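PDB 4N1Y: estrogen receptor from Crassostrea gigas, which acts as a transcription factor of the nuclear hormone receptor family, with a ligand-binding domain that is probably constitutively active rather than switched on by hormone. Local coordinates for residues Q6-T9 and I10-L14; E48-H51 and L52-A56; V126-Q129 and M130-N133. One frame throughout, in Å; residues are numbered along the deposited sequence.

Contact 1 of 3, residues Q6-T9 and I10-L14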
loop_
_atom_site.group_PDB
_atom_site.type_symbol
_atom_site.label_atom_id
_atom_site.label_comp_id
_atom_site.label_asym_id
_atom_site.label_seq_id
_atom_site.Cartn_x
_atom_site.Cartn_y
_atom_site.Cartn_z
ATOM N N GLN B 6 -0.054 1.538 27.782
ATOM C CA GLN B 6 -0.706 0.291 27.422
ATOM C C GLN B 6 -1.680 0.445 26.266
ATOM O O GLN B 6 -1.932 1.546 25.784
ATOM C CB GLN B 6 -1.478 -0.278 28.610
ATOM C CG GLN B 6 -1.548 -1.776 28.558
ATOM C CD GLN B 6 -2.340 -2.337 29.671
ATOM O OE1 GLN B 6 -2.077 -2.070 30.842
ATOM N NE2 GLN B 6 -3.353 -3.113 29.318
ATOM N N THR B 7 -2.234 -0.688 25.854
ATOM C CA THR B 7 -3.352 -0.767 24.936
ATOM C C THR B 7 -4.481 0.131 25.443
ATOM O O THR B 7 -5.102 0.892 24.686
ATOM C CB THR B 7 -3.851 -2.211 24.825
ATOM O OG1 THR B 7 -4.199 -2.670 26.136
ATOM C CG2 THR B 7 -2.748 -3.114 24.298
ATOM N N VAL B 8 -4.747 0.022 26.738
ATOM C CA VAL B 8 -5.826 0.763 27.370
ATOM C C VAL B 8 -5.562 2.259 27.374
ATOM O O VAL B 8 -6.476 3.063 27.165
ATOM C CB VAL B 8 -6.020 0.303 28.804
ATOM C CG1 VAL B 8 -7.277 0.915 29.377
ATOM C CG2 VAL B 8 -6.065 -1.214 28.851
ATOM N N THR B 9 -4.306 2.625 27.616
ATOM C CA THR B 9 -3.936 4.028 27.677
ATOM C C THR B 9 -3.930 4.657 26.303
ATOM O O THR B 9 -4.396 5.778 26.123
ATOM C CB THR B 9 -2.568 4.216 28.321
ATOM O OG1 THR B 9 -2.624 3.736 29.672
ATOM C CG2 THR B 9 -2.207 5.688 28.356
ATOM N N ILE B 10 -3.433 3.911 25.327
ATOM C CA ILE B 10 -3.445 4.353 23.942
ATOM C C ILE B 10 -4.879 4.615 23.482
ATOM O O ILE B 10 -5.169 5.664 22.892
ATOM C CB ILE B 10 -2.783 3.308 23.017
ATOM C CG1 ILE B 10 -1.284 3.240 23.273
ATOM C CG2 ILE B 10 -3.025 3.638 21.546
ATOM C CD1 ILE B 10 -0.628 2.076 22.578
ATOM N N LEU B 11 -5.776 3.670 23.776
ATOM C CA LEU B 11 -7.154 3.760 23.303
ATOM C C LEU B 11 -7.929 4.911 23.927
ATOM O O LEU B 11 -8.695 5.599 23.244
ATOM C CB LEU B 11 -7.896 2.446 23.543
ATOM C CG LEU B 11 -7.756 1.480 22.362
ATOM C CD1 LEU B 11 -8.544 0.201 22.579
ATOM C CD2 LEU B 11 -8.141 2.151 21.052
ATOM N N GLN B 12 -7.750 5.115 25.222
ATOM C CA GLN B 12 -8.358 6.266 25.862
ATOM C C GLN B 12 -7.856 7.540 25.215
ATOM O O GLN B 12 -8.648 8.408 24.881
ATOM C CB GLN B 12 -8.091 6.264 27.359
ATOM C CG GLN B 12 -8.850 5.160 28.064
ATOM C CD GLN B 12 -8.544 5.089 29.548
ATOM O OE1 GLN B 12 -7.468 5.494 29.990
ATOM N NE2 GLN B 12 -9.503 4.595 30.331
ATOM N N ALA B 13 -6.550 7.619 24.981
ATOM C CA ALA B 13 -5.959 8.815 24.398
ATOM C C ALA B 13 -6.565 9.074 23.017
ATOM O O ALA B 13 -7.102 10.156 22.753
ATOM C CB ALA B 13 -4.439 8.675 24.311
ATOM N N LEU B 14 -6.485 8.072 22.147
ATOM C CA LEU B 14 -7.065 8.153 20.815
ATOM C C LEU B 14 -8.569 8.454 20.834
ATOM O O LEU B 14 -9.098 9.083 19.915
ATOM C CB LEU B 14 -6.804 6.851 20.061
ATOM C CG LEU B 14 -5.333 6.536 19.777
ATOM C CD1 LEU B 14 -5.242 5.329 18.883
ATOM C CD2 LEU B 14 -4.604 7.714 19.126
#
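I10 sits one turn after Q6 in the amphipathic helix 7-15, a short N-terminal helix lying against the helical body of a nuclear receptor ligand-binding domain. The backbone supplies the polar part of the contact. Four successive i to i+4 hydrogen bonds start with I10 N to Q6 O, at 2.8 Å, and continue with L11 N to T7 O at 3.0 Å, Q12 N to V8 O and A13 N to T9 O. Within 6-9, Q6 NE2 also gives a weak hydrogen bond to T7 OG1, at 3.3 Å.

The side-chain part rests mainly on I10, whose aliphatic chain covers the Q6 carbonyl. Its CG1 branch stands beside its own backbone N (chi1 -69°), which carries CD1 back over that carbonyl, 3.5 Å from Q6 O. A branched aliphatic residue suits this inward face, where I10 also meets P60, L142 and S168, while L11 packs on L142 and T176. With an alanine here, the Q6 carbonyl is likely to lose the aliphatic chain lying over it, and a gap would probably open toward P60 and S168, though L11 and L14 would still touch L142.

On the outward face, where longer polar chains are at home, Q12 runs extended back along the helix. It passes the V8 carbonyl and brings its amide carbon CD to 4.4 Å from V8 CG1.

Contact 2 of 3, residues E48-H51 and L52-A56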
loop_
_atom_site.group_PDB
_atom_site.type_symbol
_atom_site.label_atom_id
_atom_site.label_comp_id
_atom_site.label_asym_id
_atom_site.label_seq_id
_atom_site.Cartn_x
_atom_site.Cartn_y
_atom_site.Cartn_z
ATOM N N GLU B 48 -10.798 18.865 7.511
ATOM C CA GLU B 48 -10.505 17.591 8.151
ATOM C C GLU B 48 -8.981 17.509 8.315
ATOM O O GLU B 48 -8.472 16.862 9.232
ATOM C CB GLU B 48 -11.081 16.394 7.353
ATOM C CG GLU B 48 -12.625 16.476 7.115
ATOM C CD GLU B 48 -13.244 15.311 6.303
ATOM O OE1 GLU B 48 -12.532 14.671 5.490
ATOM O OE2 GLU B 48 -14.473 15.074 6.444
ATOM N N LEU B 49 -8.257 18.196 7.437
ATOM C CA LEU B 49 -6.804 18.218 7.516
ATOM C C LEU B 49 -6.283 18.914 8.779
ATOM O O LEU B 49 -5.401 18.390 9.460
ATOM C CB LEU B 49 -6.224 18.885 6.269
ATOM C CG LEU B 49 -4.712 18.751 6.064
ATOM C CD1 LEU B 49 -4.266 17.301 6.151
ATOM C CD2 LEU B 49 -4.288 19.367 4.729
ATOM N N VAL B 50 -6.827 20.086 9.093
ATOM C CA VAL B 50 -6.476 20.791 10.326
ATOM C C VAL B 50 -6.756 19.929 11.554
ATOM O O VAL B 50 -5.992 19.914 12.510
ATOM C CB VAL B 50 -7.235 22.112 10.470
ATOM C CG1 VAL B 50 -6.932 22.735 11.811
ATOM C CG2 VAL B 50 -6.846 23.071 9.359
ATOM N N HIS B 51 -7.881 19.229 11.523
ATOM C CA HIS B 51 -8.274 18.333 12.598
ATOM C C HIS B 51 -7.306 17.170 12.786
ATOM O O HIS B 51 -6.975 16.829 13.918
ATOM C CB HIS B 51 -9.680 17.811 12.333
ATOM C CG HIS B 51 -10.753 18.821 12.594
ATOM N ND1 HIS B 51 -11.066 19.273 13.856
ATOM C CD2 HIS B 51 -11.583 19.473 11.747
ATOM C CE1 HIS B 51 -12.045 20.159 13.777
ATOM N NE2 HIS B 51 -12.377 20.297 12.509
ATOM N N LEU B 52 -6.858 16.570 11.684
ATOM C CA LEU B 52 -5.897 15.459 11.724
ATOM C C LEU B 52 -4.617 15.847 12.439
ATOM O O LEU B 52 -4.148 15.153 13.341
ATOM C CB LEU B 52 -5.525 15.013 10.313
ATOM C CG LEU B 52 -6.517 14.208 9.495
ATOM C CD1 LEU B 52 -5.879 13.916 8.159
ATOM C CD2 LEU B 52 -6.877 12.921 10.204
ATOM N N ILE B 53 -4.052 16.956 11.988
ATOM C CA ILE B 53 -2.865 17.554 12.561
ATOM C C ILE B 53 -2.973 17.740 14.078
ATOM O O ILE B 53 -2.030 17.450 14.831
ATOM C CB ILE B 53 -2.616 18.892 11.876
ATOM C CG1 ILE B 53 -2.339 18.637 10.394
ATOM C CG2 ILE B 53 -1.529 19.700 12.604
ATOM C CD1 ILE B 53 -2.283 19.889 9.563
ATOM N N ASN B 54 -4.124 18.235 14.522
ATOM C CA ASN B 54 -4.357 18.438 15.947
ATOM C C ASN B 54 -4.476 17.082 16.630
ATOM O O ASN B 54 -4.016 16.861 17.754
ATOM C CB ASN B 54 -5.622 19.267 16.169
ATOM C CG ASN B 54 -5.438 20.726 15.778
ATOM O OD1 ASN B 54 -4.314 21.189 15.572
ATOM N ND2 ASN B 54 -6.544 21.465 15.696
ATOM N N TRP B 55 -5.093 16.170 15.903
ATOM C CA TRP B 55 -5.323 14.833 16.376
ATOM C C TRP B 55 -4.030 14.046 16.506
ATOM O O TRP B 55 -3.829 13.335 17.487
ATOM C CB TRP B 55 -6.276 14.129 15.416
ATOM C CG TRP B 55 -6.273 12.683 15.574
ATOM C CD1 TRP B 55 -6.957 11.955 16.491
ATOM C CD2 TRP B 55 -5.499 11.766 14.814
ATOM N NE1 TRP B 55 -6.679 10.624 16.333
ATOM C CE2 TRP B 55 -5.781 10.480 15.310
ATOM C CE3 TRP B 55 -4.600 11.907 13.752
ATOM C CZ2 TRP B 55 -5.194 9.332 14.781
ATOM C CZ3 TRP B 55 -4.016 10.764 13.223
ATOM C CH2 TRP B 55 -4.319 9.487 13.745
ATOM N N ALA B 56 -3.153 14.182 15.518
ATOM C CA ALA B 56 -1.889 13.452 15.500
ATOM C C ALA B 56 -1.079 13.703 16.767
ATOM O O ALA B 56 -0.508 12.778 17.361
ATOM C CB ALA B 56 -1.078 13.834 14.284
#
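L49 meets L52 and I53, the residues three and four places further along helix 34-56. Its CG lies anti to the backbone N (chi1 -169°), and a turn at chi2 sends the CD1 branch onward along the helix, so that L49 CD1 comes to 4.3 Å from L52 CD1. I53 answers from the other direction: its CG1 stands beside its own N (chi1 -63°) and the chain runs on extended, placing I53 CD1 4.4 Å from L49 CG. Aliphatic residues suit this face, their methyl branches meeting between turns while L49 also packs on W78.

V50 and N54 lie side by side on the exposed face, pointing the same way, with V50 CG1 4.1 Å from N54 ND2. W55 swings its indole away, toward L19 and Q144, while its N donates to H51 O at 2.8 Å. The remaining bonds are regular helical ones, such as L52 N to E48 O at 3.0 Å.

E48 turns its carboxylate toward R89, a long and weak ion pair; in vertebrate estrogen receptors the corresponding pair binds the hormone. L49 and V50 pack against L223 of the last helix, 222-229, an arrangement consistent with the active-state nuclear receptor ligand-binding domain.

Contact 3 of 3, residues V126-Q129 and M130-N133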
loop_
_atom_site.group_PDB
_atom_site.type_symbol
_atom_site.label_atom_id
_atom_site.label_comp_id
_atom_site.label_asym_id
_atom_site.label_seq_id
_atom_site.Cartn_x
_atom_site.Cartn_y
_atom_site.Cartn_z
ATOM N N VAL B 126 -13.021 -0.815 -0.003
ATOM C CA VAL B 126 -12.406 -0.931 1.300
ATOM C C VAL B 126 -13.485 -0.759 2.360
ATOM O O VAL B 126 -13.526 -1.522 3.331
ATOM C CB VAL B 126 -11.276 0.109 1.504
ATOM C CG1 VAL B 126 -10.996 0.306 2.977
ATOM C CG2 VAL B 126 -10.000 -0.299 0.747
ATOM N N SER B 127 -14.371 0.219 2.157
ATOM C CA SER B 127 -15.496 0.430 3.067
ATOM C C SER B 127 -16.310 -0.851 3.273
ATOM O O SER B 127 -16.578 -1.257 4.412
ATOM C CB SER B 127 -16.408 1.535 2.549
ATOM O OG SER B 127 -17.354 1.910 3.539
ATOM N N GLU B 128 -16.633 -1.518 2.168
ATOM C CA GLU B 128 -17.385 -2.752 2.229
ATOM C C GLU B 128 -16.649 -3.831 3.012
ATOM O O GLU B 128 -17.261 -4.604 3.759
ATOM C CB GLU B 128 -17.658 -3.288 0.834
ATOM C CG GLU B 128 -18.789 -4.290 0.828
ATOM C CD GLU B 128 -18.868 -5.066 -0.458
ATOM O OE1 GLU B 128 -18.250 -4.629 -1.451
ATOM O OE2 GLU B 128 -19.551 -6.114 -0.470
ATOM N N GLN B 129 -15.333 -3.880 2.850
ATOM C CA GLN B 129 -14.548 -4.856 3.574
ATOM C C GLN B 129 -14.570 -4.584 5.065
ATOM O O GLN B 129 -14.653 -5.522 5.867
ATOM C CB GLN B 129 -13.123 -4.881 3.061
ATOM C CG GLN B 129 -13.054 -5.294 1.628
ATOM C CD GLN B 129 -13.606 -6.666 1.412
ATOM O OE1 GLN B 129 -13.376 -7.568 2.213
ATOM N NE2 GLN B 129 -14.357 -6.841 0.326
ATOM N N MET B 130 -14.538 -3.308 5.434
ATOM C CA MET B 130 -14.613 -2.942 6.845
ATOM C C MET B 130 -15.949 -3.387 7.419
ATOM O O MET B 130 -16.022 -3.892 8.544
ATOM C CB MET B 130 -14.426 -1.447 7.037
ATOM C CG MET B 130 -13.079 -0.916 6.571
ATOM S SD MET B 130 -13.103 0.888 6.712
ATOM C CE MET B 130 -11.375 1.285 6.896
ATOM N N MET B 131 -17.006 -3.154 6.652
ATOM C CA MET B 131 -18.347 -3.587 7.029
ATOM C C MET B 131 -18.365 -5.092 7.226
ATOM O O MET B 131 -18.904 -5.595 8.197
ATOM C CB MET B 131 -19.380 -3.176 5.969
ATOM C CG MET B 131 -20.780 -3.667 6.269
ATOM S SD MET B 131 -21.928 -3.572 4.881
ATOM C CE MET B 131 -21.287 -4.900 3.851
ATOM N N GLN B 132 -17.783 -5.808 6.278
ATOM C CA GLN B 132 -17.768 -7.257 6.332
ATOM C C GLN B 132 -16.926 -7.806 7.484
ATOM O O GLN B 132 -17.226 -8.867 8.016
ATOM C CB GLN B 132 -17.263 -7.810 5.003
ATOM C CG GLN B 132 -18.269 -7.652 3.873
ATOM C CD GLN B 132 -17.854 -8.387 2.619
ATOM O OE1 GLN B 132 -16.755 -8.180 2.098
ATOM N NE2 GLN B 132 -18.731 -9.248 2.120
ATOM N N ASN B 133 -15.879 -7.082 7.877
ATOM C CA ASN B 133 -15.039 -7.511 8.990
ATOM C C ASN B 133 -15.498 -6.995 10.345
ATOM O O ASN B 133 -14.784 -7.126 11.338
ATOM C CB ASN B 133 -13.606 -7.091 8.753
ATOM C CG ASN B 133 -12.939 -7.943 7.728
ATOM O OD1 ASN B 133 -12.642 -9.111 7.982
ATOM N ND2 ASN B 133 -12.704 -7.379 6.547
#
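V126 and M130 form the tightly packed side of this helical turn. M130 has CG beside its own N and runs extended from there, so the thioether passes the V126 carbonyl and ends with CE 4.1 Å from V126 CG1. Both are buried against A87 of helix 67-89, with L84 and L194 also against M130; an unbranched, pliable methionine can thread between these apolar neighbours. S127 shares this inner region, and its small hydroxyl is satisfied by a hydrogen bond from OG to A87 O. The backbone of this turn is regular: M130 N reaches V126 O at 2.9 Å and M131 N reaches S127 O at 3.0 Å.

This is the C-terminal end of helix 117-132 in the nuclear receptor ligand-binding fold, and N133 is the first residue to leave helical geometry. It closes the helix by giving two bonds to one acceptor, Q129 O: its backbone N and its side-chain ND2, each at 2.8 Å, come from opposite faces of the carbonyl plane. The ND2 bond is markedly bent (134° at the hydrogen), and its donor stands above the carbonyl plane, not on a lone pair; asparagine suits the place because its short side chain lets the amide fold back onto the last turn.

The outer side is looser and polar, with long, partly exposed chains. M131 bends at chi3 (72°) and lays CE 4.0 Å from E128 CG. Q129 and Q132 run side by side with their amide planes 77° apart, Q129 NE2 lying 3.3 Å from Q132 OE1. The extended E128 crosses Q132, but its charge is met across the dimer: OE2 makes a salt bridge with R155 of the second subunit, whose Y159 also packs on Q129.

The three contacts follow one another along the chain, each a single turn or two of a different helix: contact 1 in 7-15, contact 2 in 34-56 and contact 3 in 117-132. Contacts 1 and 2 are centred about 18 Å apart, with nearest atoms about 5 Å apart, and both lean on helix 137-149. Contact 3 is about 24 Å from each of the others, centre to centre, and lies across the chain's centre from contact 2; helix 67-89 touches both of these. The set thus samples a domain of layered helices, from the N-terminal helix, through the helix that packs against the last helix, 222-229, to the face that meets the second subunit.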